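Local coordinates for protein transcription regulator AmtR (Mycobacterium smegmatis, PDB 5E57) that probably binds DNA as a TetR-family transcription regulator involved in nitrogen regulation, pairing a helix-turn-helix motif with a ligand-binding domain, at residues Glu11-Ala16 with Ala43-His48; Gln173-Gly178 with Ala196-Arg201. One frame throughout, in Å; residues are numbered along the deposited sequence.

In the fold
Followed from the N terminus, helix 9-23 supplies the first half of contact 1. The chain then passes through helix 31-38 and returns in helix 42-45, where contact 1 closes a loop of 26 intervening residues, 16 of them helical. Helices 52-61 through 151-165 follow before helix 173-183 opens contact 2, which helix 191-202 closes after 17 residues. The two contacts are in series along the chain and neither nest nor cross. The centres of contact 1 and contact 2 lie about 35 Å apart, on opposite sides of the chain's centre. Contact 1 joins helix 9-23 to residues 43-48 of the predicted helix-turn-helix, whereas contact 2 joins helices of the all-helical body, where the second subunit also packs.

Contact 1 (Glu11-Ala16 with Ala43-His48); sequences EEILDA and ASLYHH
Ile13 meets His48 and Leu45 through one methyl group, CD1. With CG1 anti to the carbonyl carbon (chi1 -69°) and the branch extended beyond it, CD1 is carried away from helix 9-23; the side chains of Ile13 and His48 cross at about a right angle, and CD1 comes to the imidazole obliquely. It lies 3.6 Å from His48 CD2 and 3.8 Å from His48 CB. The interaction is purely van der Waals, with no hydrogen bond joining the segments. Leu45 makes the more buried contact although its spacing is wider, with its CG 4.3 Å from Ile13 CD1. Here the predicted helix-turn-helix of a TetR-family regulator is fastened to the helix preceding it: Leu45, packed on Ile13, also packs on Ile34 and Ala35 of helix 31-38, so the apolar surfaces of three helices converge. Ile13 also touches Phe49, a loop residue. The nearest CA atoms, those of Ile13 and Leu45, are 7.6 Å apart, and side chains bridge that separation. His48 is exposed and borders the solvent side, while Ile13 and Leu45 are buried.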
ATOM      1  N   GLU A  11      17.720  12.850 -18.000  1.00 33.83           N
ATOM      2  CA  GLU A  11      17.265  12.991 -16.610  1.00 33.55           C
ATOM      3  C   GLU A  11      16.137  14.017 -16.461  1.00 30.24           C
ATOM      4  O   GLU A  11      15.250  13.883 -15.616  1.00 32.08           O
ATOM      5  CB  GLU A  11      18.446  13.365 -15.728  1.00 38.83           C
ATOM      6  CG  GLU A  11      19.273  12.153 -15.303  1.00 45.90           C
ATOM      7  CD  GLU A  11      20.542  12.522 -14.518  1.00 52.70           C
ATOM      8  OE1 GLU A  11      20.988  13.696 -14.580  1.00 52.63           O
ATOM      9  OE2 GLU A  11      21.091  11.629 -13.833  1.00 56.56           O
ATOM     10  N   GLU A  12      16.142  15.022 -17.319  1.00 30.55           N
ATOM     11  CA  GLU A  12      15.122  16.067 -17.320  1.00 35.30           C
ATOM     12  C   GLU A  12      13.776  15.486 -17.824  1.00 32.45           C
ATOM     13  O   GLU A  12      12.690  15.817 -17.365  1.00 27.74           O
ATOM     14  CB  GLU A  12      15.602  17.207 -18.221  1.00 41.67           C
ATOM     15  CG  GLU A  12      15.738  18.534 -17.509  1.00 51.81           C
ATOM     16  CD  GLU A  12      16.033  19.661 -18.481  1.00 53.57           C
ATOM     17  OE1 GLU A  12      17.093  19.556 -19.105  1.00 47.93           O
ATOM     18  OE2 GLU A  12      15.207  20.607 -18.627  1.00 53.33           O
ATOM     19  N   ILE A  13      13.886  14.572 -18.763  1.00 27.79           N
ATOM     20  CA  ILE A  13      12.726  13.944 -19.325  1.00 27.59           C
ATOM     21  C   ILE A  13      12.129  13.054 -18.267  1.00 25.13           C
ATOM     22  O   ILE A  13      10.906  13.126 -18.051  1.00 26.50           O
ATOM     23  CB  ILE A  13      13.052  13.128 -20.583  1.00 25.63           C
ATOM     24  CG1 ILE A  13      13.446  14.075 -21.705  1.00 26.66           C
ATOM     25  CG2 ILE A  13      11.843  12.309 -21.000  1.00 26.82           C
ATOM     26  CD1 ILE A  13      14.246  13.370 -22.794  1.00 30.94           C
ATOM     27  N   LEU A  14      12.968  12.267 -17.604  1.00 24.18           N
ATOM     28  CA  LEU A  14      12.479  11.338 -16.566  1.00 25.43           C
ATOM     29  C   LEU A  14      11.818  12.129 -15.429  1.00 25.65           C
ATOM     30  O   LEU A  14      10.734  11.767 -14.949  1.00 23.78           O
ATOM     31  CB  LEU A  14      13.610  10.450 -16.034  1.00 28.77           C
ATOM     32  CG  LEU A  14      14.094   9.290 -16.952  1.00 26.70           C
ATOM     33  CD1 LEU A  14      15.394   8.758 -16.374  1.00 28.10           C
ATOM     34  CD2 LEU A  14      13.039   8.187 -17.034  1.00 27.80           C
ATOM     35  N   ASP A  15      12.456  13.230 -15.007  1.00 27.07           N
ATOM     36  CA  ASP A  15      11.915  14.026 -13.926  1.00 28.68           C
ATOM     37  C   ASP A  15      10.567  14.643 -14.297  1.00 27.80           C
ATOM     38  O   ASP A  15       9.650  14.697 -13.454  1.00 27.60           O
ATOM     39  CB  ASP A  15      12.899  15.119 -13.440  1.00 31.31           C
ATOM     40  CG  ASP A  15      12.289  15.983 -12.292  1.00 35.28           C
ATOM     41  OD1 ASP A  15      11.904  15.474 -11.187  1.00 30.87           O
ATOM     42  OD2 ASP A  15      12.191  17.196 -12.498  1.00 41.17           O
ATOM     43  N   ALA A  16      10.468  15.171 -15.534  1.00 27.54           N
ATOM     44  CA  ALA A  16       9.267  15.776 -16.000  1.00 23.92           C
ATOM     45  C   ALA A  16       8.125  14.737 -16.114  1.00 22.80           C
ATOM     46  O   ALA A  16       6.997  15.016 -15.720  1.00 20.86           O
ATOM     47  CB  ALA A  16       9.521  16.480 -17.336  1.00 26.92           C
ATOM     48  N   ALA A  43      10.104  15.372 -31.053  1.00 30.46           N
ATOM     49  CA  ALA A  43      10.972  14.485 -31.846  1.00 31.19           C
ATOM     50  C   ALA A  43      12.359  14.273 -31.195  1.00 32.64           C
ATOM     51  O   ALA A  43      12.957  13.179 -31.339  1.00 33.68           O
ATOM     52  CB  ALA A  43      11.114  15.051 -33.279  1.00 29.83           C
ATOM     53  N   SER A  44      12.882  15.295 -30.484  1.00 31.99           N
ATOM     54  CA  SER A  44      14.149  15.147 -29.785  1.00 32.55           C
ATOM     55  C   SER A  44      13.982  14.154 -28.644  1.00 30.27           C
ATOM     56  O   SER A  44      14.845  13.318 -28.344  1.00 32.28           O
ATOM     57  CB  SER A  44      14.671  16.475 -29.261  1.00 36.71           C
ATOM     58  OG  SER A  44      13.810  16.974 -28.241  1.00 41.31           O
ATOM     59  N   LEU A  45      12.845  14.216 -28.011  1.00 31.54           N
ATOM     60  CA  LEU A  45      12.576  13.293 -26.893  1.00 31.46           C
ATOM     61  C   LEU A  45      12.719  11.820 -27.311  1.00 29.67           C
ATOM     62  O   LEU A  45      13.293  11.036 -26.534  1.00 24.31           O
ATOM     63  CB  LEU A  45      11.194  13.577 -26.326  1.00 32.88           C
ATOM     64  CG  LEU A  45      10.691  12.801 -25.139  1.00 33.79           C
ATOM     65  CD1 LEU A  45       9.432  13.512 -24.619  1.00 39.23           C
ATOM     66  CD2 LEU A  45      10.351  11.403 -25.535  1.00 31.57           C
ATOM     67  N   TYR A  46      12.313  11.466 -28.544  1.00 25.72           N
ATOM     68  CA  TYR A  46      12.336  10.066 -28.939  1.00 26.05           C
ATOM     69  C   TYR A  46      13.661   9.454 -29.026  1.00 26.05           C
ATOM     70  O   TYR A  46      13.747   8.212 -29.053  1.00 25.02           O
ATOM     71  CB  TYR A  46      11.544   9.750 -30.233  1.00 26.03           C
ATOM     72  CG  TYR A  46      10.138  10.219 -30.162  1.00 25.31           C
ATOM     73  CD1 TYR A  46       9.386  10.005 -29.033  1.00 24.39           C
ATOM     74  CD2 TYR A  46       9.562  10.915 -31.193  1.00 25.27           C
ATOM     75  CE1 TYR A  46       8.100  10.478 -28.958  1.00 25.68           C
ATOM     76  CE2 TYR A  46       8.275  11.376 -31.128  1.00 25.99           C
ATOM     77  CZ  TYR A  46       7.538  11.164 -30.012  1.00 24.75           C
ATOM     78  OH  TYR A  46       6.217  11.619 -29.917  1.00 23.19           O
ATOM     79  N   HIS A  47      14.712  10.272 -29.074  1.00 29.84           N
ATOM     80  CA  HIS A  47      16.075   9.722 -29.171  1.00 29.45           C
ATOM     81  C   HIS A  47      16.644   9.454 -27.809  1.00 31.30           C
ATOM     82  O   HIS A  47      17.696   8.850 -27.709  1.00 32.13           O
ATOM     83  CB  HIS A  47      16.995  10.594 -30.027  1.00 34.18           C
ATOM     84  CG  HIS A  47      16.497  10.741 -31.429  1.00 34.76           C
ATOM     85  ND1 HIS A  47      16.269   9.657 -32.250  1.00 31.03           N
ATOM     86  CD2 HIS A  47      16.054  11.825 -32.098  1.00 34.61           C
ATOM     87  CE1 HIS A  47      15.751  10.081 -33.384  1.00 32.40           C
ATOM     88  NE2 HIS A  47      15.611  11.390 -33.317  1.00 33.74           N
ATOM     89  N   HIS A  48      15.884   9.809 -26.769  1.00 29.81           N
ATOM     90  CA  HIS A  48      16.164   9.317 -25.417  1.00 28.24           C
ATOM     91  C   HIS A  48      15.225   8.169 -25.035  1.00 28.23           C
ATOM     92  O   HIS A  48      15.648   7.134 -24.532  1.00 25.70           O
ATOM     93  CB  HIS A  48      16.034  10.473 -24.475  1.00 30.45           C
ATOM     94  CG  HIS A  48      17.016  11.575 -24.757  1.00 30.90           C
ATOM     95  ND1 HIS A  48      18.376  11.425 -24.581  1.00 32.40           N
ATOM     96  CD2 HIS A  48      16.836  12.845 -25.187  1.00 31.63           C
ATOM     97  CE1 HIS A  48      18.999  12.556 -24.874  1.00 32.14           C
ATOM     98  NE2 HIS A  48      18.089  13.439 -25.247  1.00 34.09           N
TER

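Contact 2 (Gln173-Gly178 with Ala196-Arg201); sequences QPWVIG and AATASR
The indole of Trp175 meets Thr198 and Ala199 with the outer end of its six-membered ring, and the backbone N of Ala199 lies at the ring's edge, near its plane. That nitrogen of Ala199 is 4.0 Å from Trp175 CH2, an edge approach without a hydrogen bond. Thr198 CG2 comes in obliquely, 4.2 Å from Trp175 CZ3. Other parts of the chain also touch the indole, among them Ile90 of helix 82-98, and Val204, Pro206 and Pro207 in the loop beyond helix 191-202. Trp175 CG stands anti to the carbonyl carbon (chi1 -57°), and the indole plane stands nearly perpendicular to the plane of CA, CB and CG (chi2 87°), which carries the benzo end outward to the neighbouring helix although CB itself leaves at the flank. A small residue receives it there, Ala199, whose CB is 4.3 Å from Trp175 CH2.

This is helix-to-helix packing in the C-terminal body, which in TetR-family proteins generally carries ligand binding and dimerisation. Consistent with that, the same turn of helix 173-183 places Val176 and Ile177 against Glu147 and Leu151 of the second subunit.

Thr198 divides its two branches by polarity. Its OG1 is hydrogen-bonded to His86 ND1 and weakly to Leu194 O, while its methyl is offered to the indole. With the hydroxyl engaged there and no hydrogen bond joining the two segments, this contact rests mainly on van der Waals packing.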
ATOM      1  N   GLN A 173      10.468   7.963   9.258  1.00 23.08           N
ATOM      2  CA  GLN A 173       9.488   6.970   8.832  1.00 22.99           C
ATOM      3  C   GLN A 173      10.094   5.599   8.456  1.00 21.67           C
ATOM      4  O   GLN A 173       9.522   4.545   8.775  1.00 22.07           O
ATOM      5  CB  GLN A 173       8.703   7.504   7.651  1.00 25.09           C
ATOM      6  CG  GLN A 173       7.630   6.544   7.144  1.00 27.47           C
ATOM      7  CD  GLN A 173       6.488   6.435   8.079  1.00 34.79           C
ATOM      8  OE1 GLN A 173       6.546   6.931   9.213  1.00 41.05           O
ATOM      9  NE2 GLN A 173       5.396   5.800   7.614  1.00 36.86           N
ATOM     10  N   PRO A 174      11.203   5.601   7.725  1.00 21.88           N
ATOM     11  CA  PRO A 174      11.796   4.279   7.467  1.00 22.79           C
ATOM     12  C   PRO A 174      12.069   3.458   8.718  1.00 23.31           C
ATOM     13  O   PRO A 174      11.894   2.248   8.690  1.00 26.00           O
ATOM     14  CB  PRO A 174      13.105   4.618   6.779  1.00 22.29           C
ATOM     15  CG  PRO A 174      12.873   5.933   6.101  1.00 22.46           C
ATOM     16  CD  PRO A 174      11.896   6.672   6.997  1.00 22.33           C
ATOM     17  N   TRP A 175      12.503   4.108   9.808  1.00 25.47           N
ATOM     18  CA  TRP A 175      12.864   3.428  11.025  1.00 23.65           C
ATOM     19  C   TRP A 175      11.683   2.895  11.717  1.00 23.99           C
ATOM     20  O   TRP A 175      11.760   1.852  12.370  1.00 23.15           O
ATOM     21  CB  TRP A 175      13.742   4.313  11.956  1.00 25.45           C
ATOM     22  CG  TRP A 175      15.004   4.785  11.258  1.00 22.74           C
ATOM     23  CD1 TRP A 175      15.136   5.919  10.464  1.00 23.48           C
ATOM     24  CD2 TRP A 175      16.264   4.117  11.195  1.00 22.73           C
ATOM     25  NE1 TRP A 175      16.439   5.999   9.958  1.00 21.65           N
ATOM     26  CE2 TRP A 175      17.148   4.926  10.420  1.00 22.56           C
ATOM     27  CE3 TRP A 175      16.774   2.969  11.787  1.00 23.63           C
ATOM     28  CZ2 TRP A 175      18.492   4.546  10.165  1.00 24.52           C
ATOM     29  CZ3 TRP A 175      18.094   2.609  11.534  1.00 23.44           C
ATOM     30  CH2 TRP A 175      18.927   3.378  10.738  1.00 22.23           C
ATOM     31  N   VAL A 176      10.566   3.601  11.578  1.00 21.74           N
ATOM     32  CA  VAL A 176       9.317   3.153  12.170  1.00 21.17           C
ATOM     33  C   VAL A 176       8.856   1.892  11.469  1.00 20.53           C
ATOM     34  O   VAL A 176       8.361   0.947  12.092  1.00 21.48           O
ATOM     35  CB  VAL A 176       8.249   4.259  12.040  1.00 24.49           C
ATOM     36  CG1 VAL A 176       6.876   3.760  12.453  1.00 23.06           C
ATOM     37  CG2 VAL A 176       8.665   5.503  12.843  1.00 26.87           C
ATOM     38  N   ILE A 177       9.024   1.907  10.162  1.00 20.43           N
ATOM     39  CA  ILE A 177       8.702   0.781   9.343  1.00 23.95           C
ATOM     40  C   ILE A 177       9.614  -0.435   9.671  1.00 22.24           C
ATOM     41  O   ILE A 177       9.147  -1.552   9.698  1.00 21.94           O
ATOM     42  CB  ILE A 177       8.868   1.174   7.859  1.00 22.84           C
ATOM     43  CG1 ILE A 177       7.756   2.165   7.490  1.00 23.81           C
ATOM     44  CG2 ILE A 177       8.865  -0.056   6.951  1.00 23.00           C
ATOM     45  CD1 ILE A 177       6.424   1.512   7.334  1.00 23.47           C
ATOM     46  N   GLY A 178      10.888  -0.144   9.901  1.00 19.48           N
ATOM     47  CA  GLY A 178      11.870  -1.116  10.253  1.00 21.37           C
ATOM     48  C   GLY A 178      11.487  -1.821  11.521  1.00 21.90           C
ATOM     49  O   GLY A 178      11.499  -3.029  11.555  1.00 22.78           O
ATOM     50  N   ALA A 196      21.218   0.475  15.543  1.00 28.01           N
ATOM     51  CA  ALA A 196      22.574   1.008  15.437  1.00 28.71           C
ATOM     52  C   ALA A 196      23.375   0.157  14.441  1.00 26.45           C
ATOM     53  O   ALA A 196      24.195   0.669  13.704  1.00 24.46           O
ATOM     54  CB  ALA A 196      23.257   1.008  16.812  1.00 29.66           C
ATOM     55  N   ALA A 197      23.162  -1.158  14.477  1.00 30.09           N
ATOM     56  CA  ALA A 197      23.852  -2.082  13.508  1.00 30.26           C
ATOM     57  C   ALA A 197      23.507  -1.676  12.062  1.00 27.76           C
ATOM     58  O   ALA A 197      24.362  -1.542  11.176  1.00 28.55           O
ATOM     59  CB  ALA A 197      23.429  -3.524  13.762  1.00 29.94           C
ATOM     60  N   THR A 198      22.220  -1.447  11.820  1.00 28.90           N
ATOM     61  CA  THR A 198      21.780  -1.070  10.469  1.00 25.35           C
ATOM     62  C   THR A 198      22.373   0.326  10.097  1.00 25.10           C
ATOM     63  O   THR A 198      22.880   0.553   8.988  1.00 22.40           O
ATOM     64  CB  THR A 198      20.259  -1.092  10.432  1.00 23.62           C
ATOM     65  OG1 THR A 198      19.780  -2.436  10.539  1.00 24.82           O
ATOM     66  CG2 THR A 198      19.777  -0.466   9.175  1.00 27.33           C
ATOM     67  N   ALA A 199      22.334   1.273  11.026  1.00 27.92           N
ATOM     68  CA  ALA A 199      22.962   2.622  10.780  1.00 27.19           C
ATOM     69  C   ALA A 199      24.365   2.441  10.276  1.00 27.22           C
ATOM     70  O   ALA A 199      24.777   2.945   9.253  1.00 25.94           O
ATOM     71  CB  ALA A 199      22.996   3.378  12.068  1.00 30.13           C
ATOM     72  N   SER A 200      25.072   1.606  11.000  1.00 28.65           N
ATOM     73  CA  SER A 200      26.425   1.226  10.637  1.00 31.31           C
ATOM     74  C   SER A 200      26.578   0.592   9.232  1.00 29.04           C
ATOM     75  O   SER A 200      27.350   1.070   8.370  1.00 26.26           O
ATOM     76  CB  SER A 200      26.900   0.256  11.704  1.00 35.01           C
ATOM     77  OG  SER A 200      28.234  -0.098  11.462  1.00 41.30           O
ATOM     78  N   ARG A 201      25.805  -0.474   8.987  1.00 29.66           N
ATOM     79  CA  ARG A 201      25.847  -1.177   7.689  1.00 27.72           C
ATOM     80  C   ARG A 201      25.561  -0.241   6.517  1.00 26.35           C
ATOM     81  O   ARG A 201      26.129  -0.363   5.433  1.00 22.59           O
ATOM     82  CB  ARG A 201      24.785  -2.311   7.681  1.00 28.22           C
ATOM     83  CG  ARG A 201      25.132  -3.467   8.584  1.00 29.38           C
ATOM     84  CD  ARG A 201      24.684  -4.786   7.990  1.00 28.95           C
ATOM     85  NE  ARG A 201      25.276  -4.975   6.645  1.00 31.56           N
ATOM     86  CZ  ARG A 201      25.193  -6.115   5.969  1.00 30.50           C
ATOM     87  NH1 ARG A 201      24.579  -7.161   6.508  1.00 26.08           N
ATOM     88  NH2 ARG A 201      25.696  -6.185   4.742  1.00 31.20           N
TER